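Local coordinates for endoglucanase, glycoside hydrolase family 5 protein (Cytophaga hutchinsonii, PDB 5IHS), which probably hydrolyses internal beta-1,4-glucosidic bonds of cellulose as a family 5 endoglucanase built on a TIM barrel, at residues K26-V29 with E30-K34; G64-N68 with S69-K73; P99-E102 with K103-M107. All blocks are in the same frame, centred on the assembly; numbering follows the deposited sequence.

Contact 1 (K26-V29 with E30-K34)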
ATOM      1  N   LYS A  26      14.613 -16.877  10.873  1.00 22.36           N
ATOM      2  CA  LYS A  26      14.207 -16.372   9.558  1.00 19.50           C
ATOM      3  C   LYS A  26      13.070 -15.346   9.641  1.00 17.22           C
ATOM      4  O   LYS A  26      12.095 -15.573  10.358  1.00 18.22           O
ATOM      5  CB  LYS A  26      13.704 -17.528   8.700  1.00 23.30           C
ATOM      6  CG  LYS A  26      14.741 -18.199   7.831  1.00 26.83           C
ATOM      7  CD  LYS A  26      14.151 -19.428   7.153  1.00 29.43           C
ATOM      8  CE  LYS A  26      13.297 -19.048   5.955  1.00 30.91           C
ATOM      9  NZ  LYS A  26      12.470 -20.195   5.482  1.00 31.81           N
ATOM     10  N   THR A  27      13.169 -14.259   8.865  1.00 13.55           N
ATOM     11  CA  THR A  27      12.173 -13.201   8.746  1.00 11.71           C
ATOM     12  C   THR A  27      11.227 -13.498   7.585  1.00 10.46           C
ATOM     13  O   THR A  27      11.451 -14.398   6.775  1.00  9.96           O
ATOM     14  CB  THR A  27      12.870 -11.884   8.429  1.00 11.42           C
ATOM     15  OG1 THR A  27      13.513 -12.014   7.158  1.00 10.94           O
ATOM     16  CG2 THR A  27      13.891 -11.496   9.503  1.00 11.92           C
ATOM     17  N   ILE A  28      10.160 -12.701   7.501  1.00  9.95           N
ATOM     18  CA  ILE A  28       9.195 -12.837   6.415  1.00  9.50           C
ATOM     19  C   ILE A  28       9.876 -12.647   5.068  1.00  8.49           C
ATOM     20  O   ILE A  28       9.603 -13.378   4.108  1.00  9.00           O
ATOM     21  CB  ILE A  28       8.065 -11.805   6.604  1.00 10.18           C
ATOM     22  CG1 ILE A  28       7.256 -12.073   7.884  1.00 10.73           C
ATOM     23  CG2 ILE A  28       7.180 -11.741   5.361  1.00 10.75           C
ATOM     24  CD1 ILE A  28       6.456 -13.355   7.870  1.00 11.30           C
ATOM     25  N   VAL A  29      10.732 -11.630   4.962  1.00  8.57           N
ATOM     26  CA  VAL A  29      11.391 -11.354   3.694  1.00  8.98           C
ATOM     27  C   VAL A  29      12.402 -12.452   3.366  1.00  9.44           C
ATOM     28  O   VAL A  29      12.604 -12.784   2.196  1.00  9.88           O
ATOM     29  CB  VAL A  29      11.994  -9.938   3.727  1.00  9.50           C
ATOM     30  CG1 VAL A  29      12.858  -9.656   2.533  1.00 10.37           C
ATOM     31  CG2 VAL A  29      10.856  -8.903   3.790  1.00  9.72           C
ATOM     32  N   GLU A  30      13.029 -13.056   4.375  1.00  9.86           N
ATOM     33  CA  GLU A  30      13.876 -14.218   4.097  1.00 10.99           C
ATOM     34  C   GLU A  30      13.051 -15.409   3.619  1.00 11.22           C
ATOM     35  O   GLU A  30      13.496 -16.172   2.759  1.00 12.35           O
ATOM     36  CB  GLU A  30      14.712 -14.582   5.326  1.00 12.16           C
ATOM     37  CG  GLU A  30      15.846 -13.610   5.551  1.00 14.89           C
ATOM     38  CD  GLU A  30      16.563 -13.795   6.874  1.00 18.79           C
ATOM     39  OE1 GLU A  30      16.071 -14.546   7.737  1.00 19.37           O
ATOM     40  OE2 GLU A  30      17.627 -13.169   7.058  1.00 21.50           O
ATOM     41  N   LYS A  31      11.837 -15.566   4.145  1.00 10.05           N
ATOM     42  CA  LYS A  31      10.963 -16.662   3.731  1.00 10.02           C
ATOM     43  C   LYS A  31      10.577 -16.556   2.260  1.00 10.44           C
ATOM     44  O   LYS A  31      10.703 -17.523   1.502  1.00 11.32           O
ATOM     45  CB  LYS A  31       9.715 -16.708   4.622  1.00 10.99           C
ATOM     46  CG  LYS A  31       8.722 -17.811   4.257  1.00 12.02           C
ATOM     47  CD  LYS A  31       7.433 -17.695   5.060  1.00 13.17           C
ATOM     48  CE  LYS A  31       6.415 -18.761   4.697  1.00 14.35           C
ATOM     49  NZ  LYS A  31       6.826 -20.127   5.098  1.00 15.17           N
ATOM     50  N   TYR A  32      10.068 -15.397   1.842  1.00  9.68           N
ATOM     51  CA  TYR A  32       9.523 -15.272   0.490  1.00  9.68           C
ATOM     52  C   TYR A  32      10.528 -14.718  -0.516  1.00  9.48           C
ATOM     53  O   TYR A  32      10.424 -15.019  -1.713  1.00 10.51           O
ATOM     54  CB  TYR A  32       8.278 -14.381   0.497  1.00  9.57           C
ATOM     55  CG  TYR A  32       7.062 -14.948   1.192  1.00  9.90           C
ATOM     56  CD1 TYR A  32       6.640 -16.256   0.978  1.00 10.75           C
ATOM     57  CD2 TYR A  32       6.299 -14.151   2.033  1.00 11.38           C
ATOM     58  CE1 TYR A  32       5.495 -16.749   1.592  1.00 11.01           C
ATOM     59  CE2 TYR A  32       5.168 -14.634   2.649  1.00 12.19           C
ATOM     60  CZ  TYR A  32       4.758 -15.922   2.432  1.00 11.73           C
ATOM     61  OH  TYR A  32       3.604 -16.345   3.071  1.00 13.23           O
ATOM     62  N   GLY A  33      11.469 -13.886  -0.067  1.00  9.31           N
ATOM     63  CA  GLY A  33      12.502 -13.345  -0.932  1.00  9.93           C
ATOM     64  C   GLY A  33      12.007 -12.274  -1.892  1.00  9.28           C
ATOM     65  O   GLY A  33      11.043 -11.539  -1.631  1.00  9.47           O
ATOM     66  N   LYS A  34      12.701 -12.176  -3.020  1.00  9.04           N
ATOM     67  CA  LYS A  34      12.346 -11.209  -4.048  1.00  9.13           C
ATOM     68  C   LYS A  34      10.975 -11.533  -4.616  1.00  9.17           C
ATOM     69  O   LYS A  34      10.666 -12.689  -4.917  1.00  9.77           O
ATOM     70  CB  LYS A  34      13.369 -11.274  -5.181  1.00 10.81           C
ATOM     71  CG  LYS A  34      14.753 -10.768  -4.828  1.00 13.80           C
ATOM     72  CD  LYS A  34      15.717 -10.975  -6.000  1.00 19.09           C
ATOM     73  CE  LYS A  34      17.065 -10.340  -5.776  1.00 23.77           C
ATOM     74  NZ  LYS A  34      17.928 -10.571  -6.958  1.00 26.31           N
TER
HETATM   75  O   HOH W   1      13.196 -19.237   2.256  1.00 29.20           O
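Tyr-32 and Ile-28 touch where ring atom CD2 comes 4.2 Å from Ile-28 CG2, while one face of the same ring carries Lys-31 CD, set off toward the rim. The second flat group, the carboxylate of Glu-30, is approached by Thr-27 N from above its plane, 43° out of it, and closes one half of a capping box at the start of helix 28-32. In that half Thr-27 N donates to Glu-30 OE1 over 3.1 Å; in the other Glu-30 N donates to Thr-27 OG1 over 3.0 Å. Threonine suits the N-cap because its hydroxyl sits on a short branch: OG1 lies between the backbone N and the carbonyl carbon (chi1 63°), facing the first turn. Glutamate suits the third helical position because its chain, extended beyond CG, spans back to the capping residue, and its negative charge at the helix start is probably favourable. The short helix then runs through Lys-31 N to Thr-27 O and Tyr-32 N to Ile-28 O, and ends at Gly-33, whose positive phi is easy for glycine and whose N reaches Val-29 O at 2.8 Å. Apolar Ile-28, Val-29 and Tyr-32 pack on Tyr-119 at the start of barrel strand 119-125, and Ile-28 and Tyr-32 also meet Ile-327 of helix 311-329. Lys-31 NZ is hydrogen-bonded to Ser-330. The chain of Lys-26 bends so that CE passes 4.0 Å from Lys-31 CA, and a water that donates to Lys-31 O takes a weak 3.4 Å bond from Lys-26 NZ.

Contact 2 (G64-N68 with S69-K73)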
ATOM      1  N   GLY A  64       3.259  12.292  10.842  1.00  9.79           N
ATOM      2  CA  GLY A  64       4.657  11.908  10.780  1.00  9.91           C
ATOM      3  C   GLY A  64       5.218  11.367  12.074  1.00  9.69           C
ATOM      4  O   GLY A  64       6.253  10.696  12.049  1.00 10.06           O
ATOM      5  N   GLN A  65       4.556  11.623  13.207  1.00  9.44           N
ATOM      6  CA  GLN A  65       5.056  11.114  14.478  1.00 10.32           C
ATOM      7  C   GLN A  65       5.071   9.589  14.531  1.00  9.60           C
ATOM      8  O   GLN A  65       5.782   9.031  15.369  1.00 10.65           O
ATOM      9  CB  GLN A  65       4.266  11.687  15.670  1.00 10.86           C
ATOM     10  CG  GLN A  65       2.810  11.256  15.786  1.00 11.94           C
ATOM     11  CD  GLN A  65       1.845  12.166  15.035  1.00 12.83           C
ATOM     12  OE1 GLN A  65       2.172  12.706  13.977  1.00 12.87           O
ATOM     13  NE2 GLN A  65       0.637  12.320  15.573  1.00 14.05           N
ATOM     14  N   TYR A  66       4.310   8.909  13.674  1.00  8.20           N
ATOM     15  CA  TYR A  66       4.268   7.446  13.650  1.00  7.92           C
ATOM     16  C   TYR A  66       5.256   6.834  12.662  1.00  7.94           C
ATOM     17  O   TYR A  66       5.334   5.603  12.567  1.00  8.15           O
ATOM     18  CB  TYR A  66       2.841   6.942  13.358  1.00  8.16           C
ATOM     19  CG  TYR A  66       1.858   7.333  14.438  1.00  8.80           C
ATOM     20  CD1 TYR A  66       1.875   6.719  15.684  1.00  8.61           C
ATOM     21  CD2 TYR A  66       0.925   8.332  14.223  1.00  9.80           C
ATOM     22  CE1 TYR A  66       0.985   7.085  16.681  1.00  9.25           C
ATOM     23  CE2 TYR A  66       0.038   8.717  15.219  1.00 10.09           C
ATOM     24  CZ  TYR A  66       0.065   8.089  16.444  1.00  9.44           C
ATOM     25  OH  TYR A  66      -0.826   8.493  17.428  1.00 10.13           O
ATOM     26  N   TYR A  67       6.008   7.664  11.932  1.00  7.60           N
ATOM     27  CA  TYR A  67       6.968   7.186  10.926  1.00  7.84           C
ATOM     28  C   TYR A  67       8.294   6.866  11.619  1.00  7.81           C
ATOM     29  O   TYR A  67       9.289   7.581  11.498  1.00  9.30           O
ATOM     30  CB  TYR A  67       7.156   8.224   9.815  1.00  7.77           C
ATOM     31  CG  TYR A  67       6.058   8.216   8.783  1.00  6.93           C
ATOM     32  CD1 TYR A  67       4.747   8.560   9.118  1.00  7.29           C
ATOM     33  CD2 TYR A  67       6.325   7.861   7.465  1.00  7.07           C
ATOM     34  CE1 TYR A  67       3.739   8.520   8.172  1.00  6.91           C
ATOM     35  CE2 TYR A  67       5.317   7.827   6.515  1.00  7.38           C
ATOM     36  CZ  TYR A  67       4.028   8.148   6.871  1.00  7.35           C
ATOM     37  OH  TYR A  67       3.055   8.076   5.907  1.00  7.81           O
ATOM     38  N   ASN A  68       8.305   5.762  12.368  1.00  8.14           N
ATOM     39  CA  ASN A  68       9.475   5.456  13.180  1.00  8.55           C
ATOM     40  C   ASN A  68       9.618   3.951  13.371  1.00  8.57           C
ATOM     41  O   ASN A  68       8.700   3.161  13.119  1.00  8.32           O
ATOM     42  CB  ASN A  68       9.448   6.210  14.520  1.00  8.76           C
ATOM     43  CG  ASN A  68       8.344   5.736  15.428  1.00  8.78           C
ATOM     44  OD1 ASN A  68       8.370   4.592  15.890  1.00  8.95           O
ATOM     45  ND2 ASN A  68       7.366   6.600  15.700  1.00  9.79           N
ATOM     46  N   SER A  69      10.817   3.561  13.809  1.00  8.85           N
ATOM     47  CA  SER A  69      11.140   2.144  13.910  1.00  9.82           C
ATOM     48  C   SER A  69      10.382   1.447  15.032  1.00  9.09           C
ATOM     49  O   SER A  69      10.152   0.233  14.948  1.00  9.67           O
ATOM     50  CB  SER A  69      12.649   1.946  14.059  1.00 13.50           C
ATOM     51  OG  SER A  69      13.157   2.648  15.158  1.00 17.34           O
ATOM     52  N   ASP A  70      10.013   2.167  16.098  1.00  8.84           N
ATOM     53  CA  ASP A  70       9.228   1.539  17.163  1.00  9.64           C
ATOM     54  C   ASP A  70       7.860   1.104  16.652  1.00  8.81           C
ATOM     55  O   ASP A  70       7.399  -0.000  16.958  1.00  8.84           O
ATOM     56  CB  ASP A  70       9.079   2.493  18.349  1.00 12.94           C
ATOM     57  CG  ASP A  70      10.394   2.776  19.046  1.00 19.11           C
ATOM     58  OD1 ASP A  70      11.230   1.855  19.178  1.00 21.61           O
ATOM     59  OD2 ASP A  70      10.597   3.927  19.483  1.00 22.40           O
ATOM     60  N   VAL A  71       7.204   1.957  15.865  1.00  8.47           N
ATOM     61  CA  VAL A  71       5.928   1.594  15.252  1.00  8.05           C
ATOM     62  C   VAL A  71       6.097   0.398  14.322  1.00  7.56           C
ATOM     63  O   VAL A  71       5.295  -0.537  14.351  1.00  7.69           O
ATOM     64  CB  VAL A  71       5.307   2.814  14.545  1.00  8.46           C
ATOM     65  CG1 VAL A  71       4.168   2.415  13.608  1.00  8.67           C
ATOM     66  CG2 VAL A  71       4.819   3.811  15.587  1.00  9.41           C
ATOM     67  N   VAL A  72       7.112   0.419  13.456  1.00  7.62           N
ATOM     68  CA  VAL A  72       7.272  -0.696  12.522  1.00  7.54           C
ATOM     69  C   VAL A  72       7.486  -2.008  13.276  1.00  7.39           C
ATOM     70  O   VAL A  72       6.893  -3.039  12.934  1.00  7.59           O
ATOM     71  CB  VAL A  72       8.393  -0.407  11.509  1.00  7.86           C
ATOM     72  CG1 VAL A  72       8.682  -1.634  10.661  1.00  9.00           C
ATOM     73  CG2 VAL A  72       8.008   0.776  10.613  1.00  8.79           C
ATOM     74  N   LYS A  73       8.328  -1.993  14.313  1.00  7.49           N
ATOM     75  CA  LYS A  73       8.560  -3.211  15.090  1.00  7.86           C
ATOM     76  C   LYS A  73       7.276  -3.703  15.743  1.00  7.70           C
ATOM     77  O   LYS A  73       6.994  -4.907  15.746  1.00  7.99           O
ATOM     78  CB  LYS A  73       9.634  -2.972  16.147  1.00  9.50           C
ATOM     79  CG  LYS A  73      10.016  -4.243  16.884  1.00 12.06           C
ATOM     80  CD  LYS A  73      11.142  -4.020  17.864  1.00 14.80           C
ATOM     81  CE  LYS A  73      11.485  -5.305  18.589  1.00 18.42           C
ATOM     82  NZ  LYS A  73      12.510  -5.048  19.621  1.00 21.00           N
TER
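Asn-68 and Val-71 set their side chains at about a right angle to each other, the amide reaching forward over the helix start while the valine leans back toward the loop. Asn-68 CG sits between its own backbone N and carbonyl carbon (chi1 67°), which brings OD1 to Val-71 N at 2.9 Å in a fairly straight bond of 164°; the donor is tilted from the carbonyl plane of the amide. The other end of the amide turns the opposite way: ND2 gives a weak bond to Gln-65 O and a further one to Pro-300 O, so both ends of the group are held and its rotation is fixed. Val-71 points its CB at the loop, 3.4 Å from Tyr-66 O, and its CG2 comes in near the plane of the Tyr-66 ring, at the edge, 4.1 Å from CD1. Gln-65 CG lies over one face of this ring, toward the rim, and Tyr-66 OH is hydrogen-bonded to Ala-298 O. Asn-68 is thus the N-cap of helix 69-77, the first helix after barrel strand 53-57, with a side chain short enough to accept from the helix start and a second polar end to grip the loop. With an alanine at Asn-68, Val-71 N would probably lose its capping acceptor and Pro-300 O its amide donor, leaving the loop less firmly tied to the helix. The backbone of Asn-68 takes part too: Val-72 N donates to Asn-68 O over 3.2 Å. Val-72 CG2 rests 3.5 Å from Asn-68 O, on the side of the helix that packs against Ala-112.

Contact 3 (P99-E102 with K103-M107)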
ATOM      1  N   PRO A  99      10.874  18.584   0.626  1.00 12.86           N
ATOM      2  CA  PRO A  99      11.330  17.272   0.136  1.00 13.08           C
ATOM      3  C   PRO A  99      12.209  16.521   1.116  1.00 12.66           C
ATOM      4  O   PRO A  99      12.045  15.308   1.287  1.00 12.62           O
ATOM      5  CB  PRO A  99      12.049  17.603  -1.180  1.00 13.98           C
ATOM      6  CG  PRO A  99      12.350  19.069  -1.098  1.00 14.47           C
ATOM      7  CD  PRO A  99      11.262  19.679  -0.281  1.00 13.68           C
ATOM      8  N   ASP A 100      13.157  17.197   1.761  1.00 13.69           N
ATOM      9  CA  ASP A 100      14.066  16.495   2.663  1.00 15.11           C
ATOM     10  C   ASP A 100      13.330  15.921   3.867  1.00 13.47           C
ATOM     11  O   ASP A 100      13.580  14.778   4.269  1.00 13.09           O
ATOM     12  CB  ASP A 100      15.180  17.436   3.115  1.00 19.35           C
ATOM     13  CG  ASP A 100      16.069  17.872   1.967  1.00 24.65           C
ATOM     14  OD1 ASP A 100      16.298  17.051   1.056  1.00 26.45           O
ATOM     15  OD2 ASP A 100      16.545  19.030   1.979  1.00 27.38           O
ATOM     16  N   THR A 101      12.413  16.693   4.453  1.00 12.92           N
ATOM     17  CA  THR A 101      11.702  16.228   5.639  1.00 12.94           C
ATOM     18  C   THR A 101      10.816  15.028   5.318  1.00 10.94           C
ATOM     19  O   THR A 101      10.786  14.045   6.065  1.00 10.99           O
ATOM     20  CB  THR A 101      10.876  17.373   6.221  1.00 15.68           C
ATOM     21  OG1 THR A 101      11.755  18.437   6.596  1.00 17.71           O
ATOM     22  CG2 THR A 101      10.085  16.922   7.438  1.00 16.38           C
ATOM     23  N   GLU A 102      10.074  15.089   4.216  1.00  9.88           N
ATOM     24  CA  GLU A 102       9.147  14.001   3.927  1.00  9.44           C
ATOM     25  C   GLU A 102       9.887  12.754   3.460  1.00  9.40           C
ATOM     26  O   GLU A 102       9.520  11.636   3.836  1.00  9.28           O
ATOM     27  CB  GLU A 102       8.067  14.458   2.947  1.00  9.93           C
ATOM     28  CG  GLU A 102       7.186  15.590   3.504  1.00 10.24           C
ATOM     29  CD  GLU A 102       6.670  15.325   4.926  1.00 10.70           C
ATOM     30  OE1 GLU A 102       5.972  14.310   5.138  1.00 10.95           O
ATOM     31  OE2 GLU A 102       6.991  16.122   5.837  1.00 12.60           O
ATOM     32  N   LYS A 103      10.942  12.918   2.663  1.00  9.62           N
ATOM     33  CA  LYS A 103      11.741  11.768   2.263  1.00  9.95           C
ATOM     34  C   LYS A 103      12.393  11.111   3.473  1.00  9.18           C
ATOM     35  O   LYS A 103      12.501   9.884   3.532  1.00  9.88           O
ATOM     36  CB  LYS A 103      12.787  12.220   1.245  1.00 12.77           C
ATOM     37  CG  LYS A 103      13.764  11.170   0.762  1.00 17.45           C
ATOM     38  CD  LYS A 103      14.822  11.840  -0.134  1.00 21.61           C
ATOM     39  CE  LYS A 103      16.059  10.976  -0.364  1.00 24.51           C
ATOM     40  NZ  LYS A 103      17.123  11.642  -1.159  1.00 25.82           N
ATOM     41  N   MET A 104      12.825  11.911   4.456  1.00  8.84           N
ATOM     42  CA  MET A 104      13.424  11.346   5.662  1.00  9.61           C
ATOM     43  C   MET A 104      12.454  10.410   6.372  1.00  9.15           C
ATOM     44  O   MET A 104      12.844   9.326   6.825  1.00  9.27           O
ATOM     45  CB  MET A 104      13.853  12.480   6.601  1.00 11.40           C
ATOM     46  CG  MET A 104      14.429  12.014   7.929  1.00 13.85           C
ATOM     47  SD  MET A 104      14.516  13.312   9.179  1.00 16.88           S
ATOM     48  CE  MET A 104      12.765  13.558   9.523  1.00 19.52           C
ATOM     49  N   LYS A 105      11.186  10.824   6.503  1.00  8.55           N
ATOM     50  CA  LYS A 105      10.186   9.996   7.173  1.00  8.73           C
ATOM     51  C   LYS A 105       9.992   8.680   6.437  1.00  8.15           C
ATOM     52  O   LYS A 105       9.874   7.616   7.062  1.00  8.47           O
ATOM     53  CB  LYS A 105       8.851  10.738   7.252  1.00  9.76           C
ATOM     54  CG  LYS A 105       8.857  11.961   8.129  1.00 11.23           C
ATOM     55  CD  LYS A 105       7.583  12.765   7.922  1.00 12.56           C
ATOM     56  CE  LYS A 105       7.594  14.056   8.698  1.00 13.18           C
ATOM     57  NZ  LYS A 105       6.470  14.910   8.286  1.00 11.67           N
ATOM     58  N   VAL A 106       9.912   8.737   5.105  1.00  8.29           N
ATOM     59  CA  VAL A 106       9.797   7.515   4.311  1.00  8.42           C
ATOM     60  C   VAL A 106      10.990   6.604   4.563  1.00  8.11           C
ATOM     61  O   VAL A 106      10.833   5.398   4.794  1.00  7.73           O
ATOM     62  CB  VAL A 106       9.658   7.856   2.817  1.00  8.86           C
ATOM     63  CG1 VAL A 106       9.755   6.602   1.957  1.00  9.38           C
ATOM     64  CG2 VAL A 106       8.367   8.590   2.546  1.00  9.82           C
ATOM     65  N   MET A 107      12.199   7.163   4.496  1.00  8.08           N
ATOM     66  CA  MET A 107      13.392   6.342   4.652  1.00  8.72           C
ATOM     67  C   MET A 107      13.485   5.735   6.044  1.00  8.32           C
ATOM     68  O   MET A 107      13.988   4.619   6.195  1.00  8.52           O
ATOM     69  CB  MET A 107      14.641   7.152   4.322  1.00  9.35           C
ATOM     70  CG  MET A 107      14.740   7.492   2.843  1.00 10.65           C
ATOM     71  SD  MET A 107      16.300   8.212   2.348  1.00 13.63           S
ATOM     72  CE  MET A 107      16.283   9.718   3.304  1.00 15.00           C
TER
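Lys-105 and Glu-102 form a salt bridge between residues three apart on one face of helix 99-116, the helix of the beta-alpha-beta crossover that joins parallel strands 83-89 and 119-125 of the TIM barrel. Lys-105 NZ lies 2.8 Å from Glu-102 OE2, on the syn side of the carboxylate, and gives a longer, weak bond of 3.2 Å to Glu-102 OE1. The two side chains run side by side and point the same way. They manage this with opposite shapes: the glutamate folds at chi2 (-48°), turning its carboxylate along the helix, whereas the lysine stays extended beyond CG. Ser-60 binds both partners, its OG to Glu-102 OE1 and its O to Lys-105 NZ, so the buried carboxylate has a hydroxyl as well as an ammonium group, which would tend to keep it ionised. A glutamate here can pair with the lysine and still reach the loop after strand 53-57; the lysine's methylenes also allow apolar contact, for Lys-105 CE rests 4.0 Å from Thr-101 CG2. Beneath the side chains the helix makes its regular bonds: Lys-103 N to Pro-99 O, Met-104 N to Asp-100 O, Lys-105 N to Thr-101 O and Val-106 N to Glu-102 O. Proline fits the first turn because it has no N-H to offer, and none is needed there by a preceding turn. Lys-103 reaches away to a salt bridge with Glu-142 of helix 133-147, while Glu-102 and Val-106 both pack on Met-88 of strand 83-89. On this barrel-facing side Val-106, beta-branched and compact, brings CG2 to 3.5 Å from Glu-102 O.

Contacts 2 and 3 are neighbours, with centres about 13 Å apart, and they touch: Tyr-67 CD2 packs 3.6 Å from Lys-105 O, and Gly-64 CA lies 4.2 Å from Lys-105 CD. Their packing brings the loop before helix 69-77 against helix 99-116, near the C-terminal ends of the strands, the end at which family 5 enzymes hold their active site. Contact 1 stands apart, its centre about 21 Å from that of contact 2 and 26 Å from that of contact 3, with nearest atoms about 10 and 14 Å away. It packs on the start of strand 119-125, at the N-terminal end of the barrel.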